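Local coordinates for conserved hypothetical exported protein (Bacteroides fragilis, PDB 4JJA), which is of unproven function but probably acts as an exo-beta-N-acetylmuramidase on peptidoglycan, at residues Ser290-Ser293 and Asp294-Trp298. Residues are numbered along the deposited sequence; the frame is centred on the assembly and turned at random.
Sequences SNLS and DEEIW
Ser293 and Glu296 face each other across the first turn of helix 294-300: the chain runs in extended through Leu292 and Ser293, turns helical at Asp294, and Ile297 N closes the turn on Ser293 O at 3.2 Å. Ser293 is the N-cap, and with Glu296 it makes a capping box. The serine hydroxyl is set between its own backbone N and carbonyl carbon (chi1 66°), which turns it back over the helix start. There Ser293 OG accepts from Glu296 N at 3.0 Å, in a fairly straight bond. Glu296 answers in the reverse direction. Its CG likewise sits between N and the carbonyl carbon (chi1 70°), and the chain then runs out extended along the serine, with Glu296 CG lying 3.4 Å from Ser293 OG. At its end Glu296 OE2 accepts from Ser293 N at 3.1 Å. The N-H meets OE2 on the anti side of the carboxylate and close to its plane. Two reciprocal bonds thus pair the N-H of the cap residue and one N-H of the first turn with side-chain acceptors.

Just ahead of the cap, Leu292 points toward the helix. Leu292 CD2 lies against the glutamate carboxylate, 3.4 Å from Glu296 CD, the two side chains crossing at about a right angle. Nearer the backbone, Leu292 CB packs 3.9 Å from Ile297 CG1, so residues 292 and 297 make an apolar contact bracketing the box, a hydrophobic staple.

The loop links strand 284-288 to helix 294-300, which leans on helix 224-233, where Ile297 rests on Tyr228 and Leu229. Asp294, pointing away from the cap, forms salt bridges with Lys225 of that helix and with Arg212, while Lys225 also bonds Leu292 O, tying both loop and helix start to helix 224-233.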
# COMPACT_ATOMS: atom_id res chain seq x y z
N SER A 290 -18.93 -0.70 9.09
CA SER A 290 -18.11 0.25 9.86
C SER A 290 -18.13 -0.01 11.35
O SER A 290 -17.31 0.58 12.04
CB SER A 290 -18.54 1.67 9.55
OG SER A 290 -19.81 1.96 10.06
N ASN A 291 -19.08 -0.83 11.81
CA ASN A 291 -19.18 -1.16 13.24
C ASN A 291 -18.61 -2.53 13.60
O ASN A 291 -18.69 -2.98 14.74
CB ASN A 291 -20.64 -1.02 13.73
CG ASN A 291 -21.21 0.38 13.51
OD1 ASN A 291 -22.27 0.54 12.88
ND2 ASN A 291 -20.46 1.40 13.92
N LEU A 292 -18.01 -3.24 12.65
CA LEU A 292 -17.24 -4.44 12.97
C LEU A 292 -16.10 -4.00 13.91
O LEU A 292 -15.51 -2.92 13.74
CB LEU A 292 -16.63 -5.07 11.73
CG LEU A 292 -17.57 -5.76 10.77
CD1 LEU A 292 -16.78 -6.24 9.54
CD2 LEU A 292 -18.32 -6.94 11.39
N SER A 293 -15.82 -4.83 14.90
CA SER A 293 -14.64 -4.58 15.69
C SER A 293 -13.38 -4.82 14.91
O SER A 293 -13.34 -5.63 13.97
CB SER A 293 -14.61 -5.48 16.93
OG SER A 293 -14.46 -6.87 16.61
N ASP A 294 -12.34 -4.07 15.27
CA ASP A 294 -11.01 -4.36 14.71
C ASP A 294 -10.68 -5.85 14.86
O ASP A 294 -10.22 -6.51 13.90
CB ASP A 294 -9.93 -3.51 15.39
CG ASP A 294 -9.97 -2.01 15.03
OD1 ASP A 294 -10.75 -1.53 14.19
OD2 ASP A 294 -9.17 -1.24 15.68
N GLU A 295 -10.90 -6.45 16.05
CA GLU A 295 -10.61 -7.89 16.29
C GLU A 295 -11.28 -8.86 15.36
O GLU A 295 -10.67 -9.81 14.88
CB GLU A 295 -10.97 -8.35 17.74
CG GLU A 295 -9.98 -7.89 18.80
CD GLU A 295 -10.40 -6.56 19.39
OE1 GLU A 295 -11.33 -5.92 18.84
OE2 GLU A 295 -9.81 -6.15 20.40
N GLU A 296 -12.56 -8.64 15.08
CA GLU A 296 -13.24 -9.57 14.18
C GLU A 296 -12.76 -9.42 12.71
O GLU A 296 -12.68 -10.43 12.01
CB GLU A 296 -14.73 -9.54 14.26
CG GLU A 296 -15.42 -8.37 13.75
CD GLU A 296 -16.92 -8.45 14.12
OE1 GLU A 296 -17.54 -9.48 13.72
OE2 GLU A 296 -17.43 -7.51 14.84
N ILE A 297 -12.32 -8.22 12.34
CA ILE A 297 -11.71 -8.02 10.98
C ILE A 297 -10.40 -8.83 10.97
O ILE A 297 -10.11 -9.56 10.01
CB ILE A 297 -11.56 -6.54 10.67
CG1 ILE A 297 -12.93 -5.83 10.64
CG2 ILE A 297 -10.76 -6.37 9.38
CD1 ILE A 297 -12.92 -4.31 10.68
N TRP A 298 -9.57 -8.69 12.02
CA TRP A 298 -8.27 -9.39 12.08
C TRP A 298 -8.44 -10.89 12.02
O TRP A 298 -7.68 -11.60 11.39
CB TRP A 298 -7.46 -9.00 13.34
CG TRP A 298 -7.22 -7.54 13.48
CD1 TRP A 298 -7.21 -6.59 12.50
CD2 TRP A 298 -6.99 -6.86 14.71
NE1 TRP A 298 -7.00 -5.37 13.05
CE2 TRP A 298 -6.82 -5.50 14.41
CE3 TRP A 298 -6.81 -7.29 16.03
CZ2 TRP A 298 -6.55 -4.54 15.37
CZ3 TRP A 298 -6.58 -6.32 17.00
CH2 TRP A 298 -6.45 -4.97 16.67